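Local coordinates for protein haloacid dehalogenase-like hydrolase (Salmonella enterica subsp. enterica serovar Typhi, PDB 4EZE) that probably catalyses the magnesium-dependent hydrolysis of O-phosphoserine to serine and phosphate, the last step of L-serine biosynthesis, as a SerB-type HAD phosphatase, at residues A[85-90]-A[96-101]; A[292-295]-A[301-304]; A[151-156]-A[239-244]; A[112-117]-A[245-250]; A[63-68]-A[308-313]. All coordinates share one frame; numbering follows the deposited sequence. Where two conformers were deposited one is given.

From the N terminus, the first segment met is 63-68, but its partner 308-313 lies near the other end of the chain, so interaction 5 closes the longest loop and the other four contacts nest inside it. Interaction 1 closes a short helix-to-strand link within the N-terminal antiparallel domain. Interaction 4 then spans 112-250, joining the first strand of the parallel HAD core to helix 244-258 beside the sodium ion, and interaction 3, nested within it, ties cap helix 152-161 to the loop before that same helix. Interaction 2 follows in series at the edge of the parallel sheet. Asp97 of interaction 1 meets Asn302 and Tyr303 of interaction 2, joining the two domains.

Interaction 1 (A[85-90]-A[96-101]); sequences RYLREL and FDFFIK
Phe98 turns its ring toward helix 81-93 with CG between the backbone N and the carbonyl carbon (chi1 65°), and Arg88, bent at chi2 and chi3, brings its guanidinium back to that ring. This is helix-on-sheet packing in a ferredoxin-like βαββαβ domain, between the second helix and the edge strand 97-100 that follows it. The guanidinium has Phe98 CE2 over one face, 3.3 Å from NH1, and the two planes are only 19° apart. Leu87 supplies a CH-pi contact, its CD2 standing 4.0 Å from the centroid of the Phe98 ring, almost on the normal. One turn on, the carbonyl O of Leu90 approaches Phe96 CE2 at 3.5 Å. No direct hydrogen bond crosses; waters link the polar groups, while Arg88 NE is held by Tyr84 OH. One water in the guanidinium plane accepts from Arg88 NH1 and from the amide N of Phe98, each at 3.0 Å. A second, also in that plane, accepts from Arg88 NH2 (2.9 Å) and donates to Phe98 O at 2.6 Å.

Interaction 2 (A[292-295]-A[301-304]); sequences VVRE and INYH
Arg294 and Asn302 reach toward each other from opposite sides, and Asn302 OD1 comes to lie over one face of the guanidinium, the two planes 16° apart. Asn302 OD1 sits 2.9 Å from Arg294 NH2 and 3.2 Å from Arg294 NH1, yet neither is a hydrogen bond: the oxygen lies above the flat group, where the N-H bonds do not point. Arg294 was deposited in two conformers, so the closeness of this approach is doubtful in detail. Its side chain leaves the helix with CG anti to the carbonyl carbon and runs extended to NE (chi2 165°, chi3 164°), which spans the gap between backbones whose CA atoms, Arg294 to Asn302, are 9.6 Å apart. The hydrogen bonds of both groups go to other residues. Arg294 NE donates to Ala289 O, just before its own helix, and Asn302 ND2 donates to Gln300 OE1; these bonds would limit how each flat group can turn. Asn302 CB rests over one face of the neighbouring Tyr303 ring. Farther out, Leu92 of helix 81-93 touches Arg294, Asn302 and Tyr303 alike. The pair joins helix 291-296 to the residue just past the end of edge strand 299-301, across the closing α-β unit of the six-stranded parallel sheet of a HAD Rossmann-like core, at its border with the ferredoxin-like domain.

Interaction 3 (A[151-156]-A[239-244]); sequences DFNASF and LPIMNA
This contact lies between the helical cap of the HAD fold and its core, at the N-cap of helix 244-258: Asn153 on cap helix 152-161 reaches the loop residues Ile241 and Asn243. The Asn153 carboxamide divides its two ends between them. ND2 lies 3.8 Å from Ile241 CB, while OD1 comes to 3.4 Å from Asn243 CB, a packing contact with the methylene. The side chains of Asn153 and Ile241 run alongside each other, pointing opposite ways, whereas the two asparagine amides are turned 45° apart and share no hydrogen bond. Asn243 CG is flanked by its own N and C (chi1 57°), and the side chain instead turns to the first turn of the helix it begins, OD1 capping the N of Asn246. One turn along the cap helix, Phe156 approaches obliquely, its CD2 4.5 Å from Ile241 CG2. The loop itself is shaped by an inverse gamma turn centred on Met242, closed by a weak bond from Asn243 N to Ile241 O (2.9 Å). Asn224 at the end of strand 220-224 accepts from Met242 N through OD1 and touches both Ile241 and Phe156. The Phe156 side chain is about 8 Å from that of Asp116, the predicted proton donor, which places this seam beside the active-site cleft, the boundary between cap and core that is characteristic of HAD phosphatases with a C1 cap.

Interaction 4 (A[112-117]-A[245-250]); sequences AFDMDS and ANKKQT. With NA (sodium ion), chain D.
The catalytic loop of the HAD fold, with its DxDx(T/V) signature, here beginning DMDS, faces Lys247 of helix 244-258: Asp114 OD1 and Lys247 NZ form a long salt bridge of 3.9 Å. A water closes the gap, donating to Asp114 OD1 (3.1 Å) and accepting from Lys247 NZ at 2.9 Å. The lysine chain bends once, at chi3 (75°), to bring its ammonium beside the carboxylate; a second salt bridge holds it to Asp274. Lys247 is probably the lysine of the third HAD motif, and Asp114, the predicted nucleophile, begins the first motif at the C-terminal end of strand 110-113. The other carboxylate oxygen, Asp114 OD2, binds the sodium ion at 2.2 Å, probably in the place of the magnesium cofactor. The backbone O of Asp116 (2.4 Å from the sodium ion), two waters and Asp270 complete the site. Asp114 OD1 is also gripped by the next amide, Met115 N at 2.7 Å, which meets it from 48° above the carboxylate plane.

Interaction 5 (A[63-68]-A[308-313]); sequences ALINTA and LLLFLI
Ile65 and Leu310 point toward each other and their side chains pass at a slant, with the end of the isoleucine laid against the side of the leucine. Ile65 CD1 is 3.9 Å from Leu310 CD2, and its inner CG1 keeps to 4.0 Å from that same Leu310 methyl. The isoleucine reaches this far because chi1 of 56° wedges CG1 between the main-chain arms and CD1 then extends outward (chi2 173°). The same CD1 also meets Phe311 at an oblique angle, 4.1 Å from its CE1, so that one methyl touches both the leucine and the ring, from directions nearly at right angles. Leu64 CD2 adds a looser touch at the other branch, 4.3 Å from Leu310 CD1. Ile65 lies in the turn of the hairpin between strands 56-62 and 67-75 of the ferredoxin-like domain, with a G1 beta bulge at Asn66 and Thr67; Thr67 OG1 donates to Ile65 O (2.8 Å), from well above the carbonyl plane. Opposite it, residues 308-313 are coiled by backbone bonds three residues apart, including Phe311 N to Leu308 O, which carries Leu310 and Phe311 to the hairpin side by side. Val190 of helix 184-193 touches both Leu64 and Leu310. The Phe311 ring stacks edge-to-face with Tyr69 and meets Tyr27 with the planes at about 45°.

Interaction 1 (A[85-90]-A[96-101])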
# COMPACT_ATOMS: atom_id res chain seq x y z
N ARG A 85 15.79 3.22 -13.21
CA ARG A 85 16.00 1.79 -13.41
C ARG A 85 17.27 1.33 -12.67
O ARG A 85 17.24 0.35 -11.92
CB ARG A 85 16.08 1.46 -14.91
CG ARG A 85 15.85 -0.02 -15.24
CD ARG A 85 16.72 -0.51 -16.40
NE ARG A 85 18.13 -0.10 -16.25
CZ ARG A 85 19.05 -0.77 -15.55
NH1 ARG A 85 18.74 -1.89 -14.93
NH2 ARG A 85 20.29 -0.30 -15.48
N TYR A 86 18.37 2.05 -12.87
CA TYR A 86 19.63 1.65 -12.26
C TYR A 86 19.60 1.79 -10.72
O TYR A 86 20.10 0.93 -9.99
CB TYR A 86 20.81 2.42 -12.88
CG TYR A 86 22.19 2.05 -12.33
CD1 TYR A 86 22.77 0.82 -12.63
CD2 TYR A 86 22.92 2.93 -11.52
CE1 TYR A 86 24.02 0.47 -12.15
CE2 TYR A 86 24.18 2.59 -11.03
CZ TYR A 86 24.72 1.36 -11.36
OH TYR A 86 25.96 0.98 -10.89
N LEU A 87 19.02 2.87 -10.22
CA LEU A 87 18.94 3.04 -8.77
C LEU A 87 18.15 1.86 -8.14
O LEU A 87 18.60 1.18 -7.20
CB LEU A 87 18.32 4.39 -8.44
CG LEU A 87 18.49 4.88 -7.00
CD1 LEU A 87 19.93 4.78 -6.54
CD2 LEU A 87 18.01 6.31 -6.85
N ARG A 88 16.99 1.59 -8.72
CA ARG A 88 16.11 0.51 -8.31
C ARG A 88 16.82 -0.83 -8.32
O ARG A 88 16.78 -1.56 -7.34
CB ARG A 88 14.88 0.46 -9.21
CG ARG A 88 13.90 -0.68 -8.83
CD ARG A 88 13.46 -0.55 -7.36
NE ARG A 88 12.60 0.63 -7.15
CZ ARG A 88 12.40 1.25 -5.98
NH1 ARG A 88 13.01 0.86 -4.85
NH2 ARG A 88 11.58 2.31 -5.94
N GLU A 89 17.46 -1.18 -9.43
CA GLU A 89 18.15 -2.46 -9.50
C GLU A 89 19.20 -2.56 -8.39
O GLU A 89 19.41 -3.62 -7.77
CB GLU A 89 18.82 -2.63 -10.87
CG GLU A 89 20.02 -3.57 -10.86
CD GLU A 89 20.79 -3.54 -12.18
OE1 GLU A 89 20.15 -3.53 -13.26
OE2 GLU A 89 22.04 -3.54 -12.16
N LEU A 90 19.87 -1.45 -8.16
CA LEU A 90 20.91 -1.34 -7.16
C LEU A 90 20.34 -1.49 -5.77
O LEU A 90 21.00 -2.00 -4.85
CB LEU A 90 21.57 0.02 -7.29
CG LEU A 90 22.89 0.26 -6.58
CD1 LEU A 90 23.88 -0.82 -6.98
CD2 LEU A 90 23.39 1.62 -7.02
N PHE A 96 18.32 -1.73 -0.18
CA PHE A 96 17.94 -0.56 0.57
C PHE A 96 16.68 -0.03 -0.06
O PHE A 96 16.34 -0.40 -1.19
CB PHE A 96 19.05 0.52 0.58
CG PHE A 96 19.45 0.97 -0.78
CD1 PHE A 96 18.73 1.96 -1.43
CD2 PHE A 96 20.51 0.36 -1.43
CE1 PHE A 96 19.07 2.36 -2.72
CE2 PHE A 96 20.87 0.76 -2.71
CZ PHE A 96 20.16 1.77 -3.35
N ASP A 97 15.97 0.81 0.69
CA ASP A 97 14.82 1.49 0.14
C ASP A 97 15.23 2.90 -0.16
O ASP A 97 16.20 3.43 0.42
CB ASP A 97 13.67 1.48 1.15
CG ASP A 97 12.89 0.18 1.13
OD1 ASP A 97 12.46 -0.20 0.02
OD2 ASP A 97 12.72 -0.45 2.21
N PHE A 98 14.49 3.56 -1.04
CA PHE A 98 14.74 4.97 -1.22
C PHE A 98 13.46 5.63 -1.65
O PHE A 98 12.50 4.94 -2.03
CB PHE A 98 15.83 5.19 -2.28
CG PHE A 98 15.42 4.74 -3.67
CD1 PHE A 98 14.74 5.59 -4.52
CD2 PHE A 98 15.72 3.47 -4.12
CE1 PHE A 98 14.39 5.19 -5.79
CE2 PHE A 98 15.36 3.06 -5.39
CZ PHE A 98 14.71 3.92 -6.23
N PHE A 99 13.46 6.96 -1.61
CA PHE A 99 12.37 7.73 -2.18
C PHE A 99 12.90 8.93 -2.92
O PHE A 99 13.79 9.64 -2.43
CB PHE A 99 11.42 8.20 -1.09
CG PHE A 99 10.53 7.13 -0.59
CD1 PHE A 99 9.49 6.67 -1.38
CD2 PHE A 99 10.74 6.54 0.65
CE1 PHE A 99 8.65 5.66 -0.93
CE2 PHE A 99 9.91 5.53 1.10
CZ PHE A 99 8.87 5.10 0.31
N ILE A 100 12.37 9.13 -4.11
CA ILE A 100 12.59 10.37 -4.82
C ILE A 100 11.50 11.31 -4.37
O ILE A 100 10.33 11.09 -4.65
CB ILE A 100 12.55 10.18 -6.33
CG1 ILE A 100 13.80 9.41 -6.78
CG2 ILE A 100 12.50 11.52 -7.03
CD1 ILE A 100 13.62 8.82 -8.17
N LYS A 101 11.88 12.35 -3.65
CA LYS A 101 10.90 13.28 -3.11
C LYS A 101 10.00 13.85 -4.20
O LYS A 101 10.46 14.42 -5.18
CB LYS A 101 11.60 14.39 -2.35
CG LYS A 101 10.66 15.41 -1.73
CD LYS A 101 11.45 16.39 -0.87
CE LYS A 101 10.59 17.52 -0.33
NZ LYS A 101 11.32 18.25 0.74
O HOH W 1 14.06 -1.31 -2.87
O HOH W 2 12.39 1.62 -2.00
O HOH W 3 10.82 4.20 -3.94

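Interaction 2 (A[292-295]-A[301-304])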
# COMPACT_ATOMS: atom_id res chain seq x y z
N VAL A 292 4.63 -7.49 -11.22
CA VAL A 292 4.01 -6.65 -12.24
C VAL A 292 3.74 -5.23 -11.71
O VAL A 292 3.76 -4.27 -12.48
CB VAL A 292 2.72 -7.25 -12.82
CG1 VAL A 292 1.66 -7.43 -11.74
CG2 VAL A 292 2.19 -6.36 -13.95
N VAL A 293 3.50 -5.13 -10.40
CA VAL A 293 3.34 -3.84 -9.75
C VAL A 293 4.69 -3.15 -9.55
O VAL A 293 4.82 -1.96 -9.82
CB VAL A 293 2.60 -3.97 -8.39
CG1 VAL A 293 2.33 -2.59 -7.80
CG2 VAL A 293 1.30 -4.72 -8.57
N ARG A 294 5.70 -3.87 -9.08
CA ARG A 294 7.01 -3.26 -8.87
C ARG A 294 7.52 -2.64 -10.19
O ARG A 294 8.36 -1.75 -10.20
CB ARG A 294 8.00 -4.29 -8.30
CG ARG A 294 7.71 -4.72 -6.85
CD ARG A 294 8.47 -5.99 -6.48
NE ARG A 294 8.53 -6.25 -5.03
CZ ARG A 294 9.61 -6.05 -4.28
NH1 ARG A 294 10.73 -5.61 -4.85
NH2 ARG A 294 9.59 -6.30 -2.95
N GLU A 295 6.99 -3.10 -11.32
CA GLU A 295 7.49 -2.61 -12.60
C GLU A 295 6.79 -1.36 -13.10
O GLU A 295 7.40 -0.55 -13.78
CB GLU A 295 7.44 -3.70 -13.67
CG GLU A 295 8.55 -4.73 -13.53
CD GLU A 295 8.73 -5.54 -14.80
OE1 GLU A 295 8.62 -4.95 -15.90
OE2 GLU A 295 8.98 -6.76 -14.69
N ILE A 301 8.11 0.41 -1.06
CA ILE A 301 8.74 -0.02 0.16
C ILE A 301 8.99 -1.51 0.08
O ILE A 301 8.05 -2.31 -0.04
CB ILE A 301 7.89 0.33 1.39
CG1 ILE A 301 7.69 1.84 1.46
CG2 ILE A 301 8.61 -0.13 2.66
CD1 ILE A 301 6.59 2.25 2.42
N ASN A 302 10.26 -1.89 0.16
CA ASN A 302 10.63 -3.28 -0.01
C ASN A 302 11.27 -3.90 1.20
O ASN A 302 11.15 -5.10 1.38
CB ASN A 302 11.57 -3.44 -1.22
CG ASN A 302 10.89 -3.06 -2.51
OD1 ASN A 302 9.73 -3.41 -2.69
ND2 ASN A 302 11.58 -2.32 -3.40
N TYR A 303 11.97 -3.10 2.01
CA TYR A 303 12.70 -3.68 3.15
C TYR A 303 12.43 -3.02 4.51
O TYR A 303 13.13 -3.31 5.47
CB TYR A 303 14.23 -3.64 2.91
CG TYR A 303 14.62 -4.28 1.60
CD1 TYR A 303 14.73 -5.66 1.48
CD2 TYR A 303 14.88 -3.50 0.49
CE1 TYR A 303 15.06 -6.24 0.26
CE2 TYR A 303 15.22 -4.05 -0.71
CZ TYR A 303 15.31 -5.42 -0.84
OH TYR A 303 15.66 -5.91 -2.08
N HIS A 304 11.45 -2.13 4.62
CA HIS A 304 11.16 -1.52 5.91
C HIS A 304 9.66 -1.48 6.06
O HIS A 304 8.98 -2.17 5.33
CB HIS A 304 11.78 -0.12 6.01
CG HIS A 304 13.29 -0.15 6.03
ND1 HIS A 304 14.05 -0.19 4.88
CD2 HIS A 304 14.16 -0.17 7.07
CE1 HIS A 304 15.33 -0.24 5.21
NE2 HIS A 304 15.43 -0.21 6.53

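Interaction 3 (A[151-156]-A[239-244])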
# COMPACT_ATOMS: atom_id res chain seq x y z
N ASP A 151 -12.58 -15.03 -14.46
CA ASP A 151 -12.65 -13.61 -14.14
C ASP A 151 -12.51 -13.35 -12.64
O ASP A 151 -12.97 -14.13 -11.82
CB ASP A 151 -13.96 -13.00 -14.63
CG ASP A 151 -13.96 -11.49 -14.51
OD1 ASP A 151 -15.06 -10.90 -14.48
OD2 ASP A 151 -12.87 -10.90 -14.43
N PHE A 152 -11.89 -12.23 -12.30
CA PHE A 152 -11.66 -11.87 -10.91
C PHE A 152 -12.94 -11.68 -10.11
O PHE A 152 -12.99 -12.03 -8.93
CB PHE A 152 -10.80 -10.62 -10.84
CG PHE A 152 -9.54 -10.72 -11.63
CD1 PHE A 152 -8.51 -11.53 -11.20
CD2 PHE A 152 -9.40 -10.02 -12.81
CE1 PHE A 152 -7.36 -11.64 -11.93
CE2 PHE A 152 -8.24 -10.12 -13.54
CZ PHE A 152 -7.22 -10.93 -13.10
N ASN A 153 -13.96 -11.12 -10.72
CA ASN A 153 -15.23 -10.99 -10.04
C ASN A 153 -15.78 -12.37 -9.73
O ASN A 153 -16.29 -12.62 -8.65
CB ASN A 153 -16.23 -10.20 -10.88
CG ASN A 153 -15.99 -8.72 -10.84
OD1 ASN A 153 -14.90 -8.26 -10.55
ND2 ASN A 153 -17.02 -7.95 -11.14
N ALA A 154 -15.64 -13.27 -10.70
CA ALA A 154 -16.11 -14.64 -10.55
C ALA A 154 -15.22 -15.38 -9.55
O ALA A 154 -15.67 -16.26 -8.81
CB ALA A 154 -16.16 -15.34 -11.91
N SER A 155 -13.95 -14.99 -9.48
CA SER A 155 -13.08 -15.46 -8.41
C SER A 155 -13.66 -15.04 -7.07
O SER A 155 -13.83 -15.86 -6.16
CB SER A 155 -11.68 -14.87 -8.56
OG SER A 155 -10.96 -14.96 -7.34
N PHE A 156 -13.96 -13.76 -6.95
CA PHE A 156 -14.53 -13.25 -5.70
C PHE A 156 -15.87 -13.93 -5.38
O PHE A 156 -16.10 -14.39 -4.25
CB PHE A 156 -14.68 -11.72 -5.73
CG PHE A 156 -15.25 -11.16 -4.47
CD1 PHE A 156 -14.44 -10.95 -3.36
CD2 PHE A 156 -16.61 -10.90 -4.35
CE1 PHE A 156 -14.97 -10.48 -2.17
CE2 PHE A 156 -17.15 -10.41 -3.16
CZ PHE A 156 -16.33 -10.21 -2.07
N LEU A 239 -23.98 -5.44 -5.64
CA LEU A 239 -23.46 -5.11 -6.99
C LEU A 239 -23.57 -3.61 -7.28
O LEU A 239 -24.50 -2.96 -6.81
CB LEU A 239 -24.25 -5.85 -8.07
CG LEU A 239 -24.48 -7.32 -7.79
CD1 LEU A 239 -25.29 -7.88 -8.94
CD2 LEU A 239 -23.15 -8.06 -7.57
N PRO A 240 -22.64 -3.06 -8.08
CA PRO A 240 -21.53 -3.70 -8.79
C PRO A 240 -20.38 -4.04 -7.83
O PRO A 240 -20.20 -3.36 -6.81
CB PRO A 240 -21.09 -2.62 -9.77
CG PRO A 240 -21.32 -1.32 -9.00
CD PRO A 240 -22.52 -1.58 -8.11
N ILE A 241 -19.61 -5.08 -8.15
CA ILE A 241 -18.57 -5.57 -7.26
C ILE A 241 -17.38 -4.63 -7.30
O ILE A 241 -17.10 -4.06 -8.34
CB ILE A 241 -18.16 -7.01 -7.65
CG1 ILE A 241 -19.21 -8.01 -7.14
CG2 ILE A 241 -16.78 -7.37 -7.12
CD1 ILE A 241 -19.43 -9.17 -8.07
N MET A 242 -16.69 -4.49 -6.17
CA MET A 242 -15.53 -3.62 -6.06
C MET A 242 -14.32 -4.28 -6.71
O MET A 242 -13.50 -4.87 -6.03
CB MET A 242 -15.22 -3.33 -4.59
CG MET A 242 -14.05 -2.37 -4.36
SD MET A 242 -14.44 -0.61 -4.59
CE MET A 242 -15.00 -0.16 -2.94
N ASN A 243 -14.22 -4.19 -8.03
CA ASN A 243 -13.04 -4.71 -8.72
C ASN A 243 -12.00 -3.61 -8.81
O ASN A 243 -12.08 -2.62 -8.08
CB ASN A 243 -13.41 -5.20 -10.13
CG ASN A 243 -14.05 -4.13 -10.98
OD1 ASN A 243 -14.03 -2.94 -10.65
ND2 ASN A 243 -14.63 -4.55 -12.10
N ALA A 244 -11.02 -3.80 -9.71
CA ALA A 244 -9.85 -2.94 -9.77
C ALA A 244 -10.25 -1.53 -10.21
O ALA A 244 -9.91 -0.54 -9.58
CB ALA A 244 -8.78 -3.53 -10.69

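Interaction 4 (A[112-117]-A[245-250])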
# COMPACT_ATOMS: atom_id res chain seq x y z
N ALA A 112 -4.79 6.41 0.83
CA ALA A 112 -5.62 5.22 0.74
C ALA A 112 -4.74 3.96 0.85
O ALA A 112 -3.63 3.92 0.29
CB ALA A 112 -6.37 5.20 -0.59
N PHE A 113 -5.24 2.94 1.55
CA PHE A 113 -4.55 1.64 1.64
C PHE A 113 -5.43 0.50 1.14
O PHE A 113 -6.58 0.41 1.52
CB PHE A 113 -4.24 1.32 3.09
CG PHE A 113 -3.28 2.25 3.75
CD1 PHE A 113 -1.92 2.01 3.70
CD2 PHE A 113 -3.74 3.35 4.46
CE1 PHE A 113 -1.03 2.86 4.33
CE2 PHE A 113 -2.86 4.21 5.09
CZ PHE A 113 -1.50 3.96 5.03
N ASP A 114 -4.89 -0.39 0.31
CA ASP A 114 -5.55 -1.65 0.06
C ASP A 114 -5.57 -2.37 1.42
O ASP A 114 -4.81 -2.00 2.31
CB ASP A 114 -4.74 -2.47 -0.97
CG ASP A 114 -5.45 -3.75 -1.41
OD1 ASP A 114 -6.64 -3.92 -1.07
OD2 ASP A 114 -4.83 -4.59 -2.11
N MET A 115 -6.41 -3.39 1.58
CA MET A 115 -6.44 -4.11 2.86
C MET A 115 -5.49 -5.31 2.86
O MET A 115 -4.43 -5.26 3.50
CB MET A 115 -7.87 -4.55 3.22
CG MET A 115 -7.94 -5.54 4.39
SD MET A 115 -9.62 -5.64 5.08
CE MET A 115 -10.54 -6.32 3.70
N ASP A 116 -5.84 -6.37 2.15
CA ASP A 116 -5.07 -7.60 2.24
C ASP A 116 -3.63 -7.44 1.76
O ASP A 116 -3.38 -6.89 0.70
CB ASP A 116 -5.75 -8.72 1.45
CG ASP A 116 -7.08 -9.15 2.04
OD1 ASP A 116 -7.26 -9.03 3.27
OD2 ASP A 116 -7.95 -9.59 1.26
N SER A 117 -2.69 -7.95 2.55
CA SER A 117 -1.27 -7.93 2.19
C SER A 117 -0.75 -6.50 2.01
O SER A 117 0.35 -6.29 1.51
CB SER A 117 -1.01 -8.81 0.96
OG SER A 117 -1.33 -10.16 1.24
N ALA A 245 -11.00 -1.46 -11.30
CA ALA A 245 -11.45 -0.16 -11.81
C ALA A 245 -12.34 0.55 -10.77
O ALA A 245 -12.27 1.78 -10.59
CB ALA A 245 -12.16 -0.35 -13.14
N ASN A 246 -13.14 -0.21 -10.04
CA ASN A 246 -13.92 0.43 -8.98
C ASN A 246 -13.14 0.94 -7.77
O ASN A 246 -13.61 1.81 -7.04
CB ASN A 246 -15.09 -0.43 -8.55
CG ASN A 246 -16.37 -0.02 -9.24
OD1 ASN A 246 -17.30 -0.81 -9.39
ND2 ASN A 246 -16.43 1.24 -9.65
N LYS A 247 -11.95 0.39 -7.54
CA LYS A 247 -11.15 0.86 -6.43
C LYS A 247 -10.61 2.23 -6.79
O LYS A 247 -10.63 3.16 -5.98
CB LYS A 247 -10.04 -0.15 -6.10
CG LYS A 247 -10.54 -1.27 -5.20
CD LYS A 247 -9.67 -2.50 -5.31
CE LYS A 247 -8.36 -2.31 -4.59
NZ LYS A 247 -7.52 -3.51 -4.83
N LYS A 248 -10.17 2.37 -8.03
CA LYS A 248 -9.77 3.67 -8.54
C LYS A 248 -10.94 4.67 -8.44
O LYS A 248 -10.81 5.77 -7.91
CB LYS A 248 -9.32 3.52 -10.00
CG LYS A 248 -9.33 4.83 -10.74
CD LYS A 248 -8.68 4.72 -12.10
CE LYS A 248 -8.68 6.08 -12.79
NZ LYS A 248 -8.19 5.88 -14.17
N GLN A 249 -12.09 4.27 -8.95
CA GLN A 249 -13.25 5.16 -9.01
C GLN A 249 -13.70 5.61 -7.62
O GLN A 249 -14.14 6.75 -7.44
CB GLN A 249 -14.40 4.47 -9.74
CG GLN A 249 -15.54 5.41 -10.06
CD GLN A 249 -15.10 6.45 -11.07
OE1 GLN A 249 -14.67 6.12 -12.17
NE2 GLN A 249 -15.21 7.72 -10.69
N THR A 250 -13.63 4.72 -6.65
CA THR A 250 -13.88 5.08 -5.24
C THR A 250 -12.86 6.13 -4.79
O THR A 250 -13.19 7.08 -4.10
CB THR A 250 -13.74 3.83 -4.35
OG1 THR A 250 -14.58 2.80 -4.86
CG2 THR A 250 -14.13 4.12 -2.90
NA NA D . -3.91 -6.58 -1.65
O HOH W 4 -8.09 -5.71 -3.10
O HOH W 5 -4.14 -7.00 -3.72
O HOH W 6 -3.85 -9.08 -1.98

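Interaction 5 (A[63-68]-A[308-313])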
# COMPACT_ATOMS: atom_id res chain seq x y z
N ALA A 63 13.62 11.54 14.11
CA ALA A 63 13.28 11.02 15.45
C ALA A 63 11.89 10.41 15.52
O ALA A 63 11.67 9.44 16.23
CB ALA A 63 13.41 12.12 16.51
N LEU A 64 10.96 11.01 14.79
CA LEU A 64 9.55 10.66 14.91
C LEU A 64 9.34 9.22 14.49
O LEU A 64 8.43 8.57 14.98
CB LEU A 64 8.73 11.61 14.02
CG LEU A 64 7.21 11.55 14.08
CD1 LEU A 64 6.73 11.78 15.51
CD2 LEU A 64 6.57 12.55 13.10
N ILE A 65 10.17 8.71 13.58
CA ILE A 65 10.04 7.32 13.13
C ILE A 65 11.29 6.54 13.43
O ILE A 65 11.52 5.47 12.88
CB ILE A 65 9.76 7.21 11.64
CG1 ILE A 65 10.85 7.92 10.85
CG2 ILE A 65 8.41 7.82 11.31
CD1 ILE A 65 10.74 7.71 9.35
N ASN A 66 12.11 7.10 14.30
CA ASN A 66 13.36 6.47 14.69
C ASN A 66 14.16 5.90 13.54
O ASN A 66 14.55 4.74 13.56
CB ASN A 66 13.10 5.35 15.67
CG ASN A 66 14.38 4.76 16.19
OD1 ASN A 66 15.44 5.36 16.06
ND2 ASN A 66 14.29 3.58 16.79
N THR A 67 14.43 6.73 12.54
CA THR A 67 15.06 6.26 11.33
C THR A 67 16.15 7.22 10.92
O THR A 67 15.87 8.37 10.60
CB THR A 67 14.04 6.20 10.18
OG1 THR A 67 13.00 5.29 10.52
CG2 THR A 67 14.69 5.73 8.90
N ALA A 68 17.39 6.76 10.94
CA ALA A 68 18.49 7.53 10.39
C ALA A 68 18.52 7.28 8.89
O ALA A 68 18.46 6.13 8.46
CB ALA A 68 19.79 7.12 11.04
N LEU A 308 8.13 4.60 6.80
CA LEU A 308 8.77 5.32 5.68
C LEU A 308 7.85 6.29 4.92
O LEU A 308 8.33 7.17 4.23
CB LEU A 308 9.42 4.37 4.67
CG LEU A 308 10.55 3.41 5.05
CD1 LEU A 308 11.31 2.97 3.81
CD2 LEU A 308 11.52 4.05 6.03
N LEU A 309 6.53 6.16 5.05
CA LEU A 309 5.66 7.16 4.42
C LEU A 309 5.99 8.58 4.92
O LEU A 309 5.67 9.58 4.28
CB LEU A 309 4.19 6.85 4.68
CG LEU A 309 3.65 5.56 4.08
CD1 LEU A 309 2.22 5.40 4.55
CD2 LEU A 309 3.68 5.66 2.57
N LEU A 310 6.65 8.68 6.06
CA LEU A 310 7.09 10.02 6.46
C LEU A 310 7.73 10.80 5.31
O LEU A 310 7.42 11.98 5.12
CB LEU A 310 8.07 9.95 7.62
CG LEU A 310 8.27 11.34 8.23
CD1 LEU A 310 6.97 11.76 8.89
CD2 LEU A 310 9.40 11.32 9.24
N PHE A 311 8.63 10.16 4.57
CA PHE A 311 9.38 10.85 3.50
C PHE A 311 8.53 11.43 2.40
O PHE A 311 8.99 12.23 1.59
CB PHE A 311 10.49 9.95 2.93
CG PHE A 311 11.51 9.61 3.95
CD1 PHE A 311 11.42 8.41 4.66
CD2 PHE A 311 12.50 10.52 4.28
CE1 PHE A 311 12.34 8.10 5.64
CE2 PHE A 311 13.44 10.22 5.27
CZ PHE A 311 13.36 9.01 5.95
N LEU A 312 7.27 11.05 2.37
CA LEU A 312 6.43 11.53 1.32
C LEU A 312 5.42 12.54 1.85
O LEU A 312 4.59 13.03 1.10
CB LEU A 312 5.70 10.37 0.65
CG LEU A 312 6.55 9.21 0.13
CD1 LEU A 312 5.63 8.03 -0.09
CD2 LEU A 312 7.27 9.53 -1.15
N ILE A 313 5.46 12.86 3.14
CA ILE A 313 4.49 13.82 3.66
C ILE A 313 5.08 14.89 4.56
O ILE A 313 4.43 15.90 4.81
CB ILE A 313 3.33 13.12 4.39
CG1 ILE A 313 3.82 12.45 5.67
CG2 ILE A 313 2.67 12.10 3.47
CD1 ILE A 313 2.67 11.90 6.49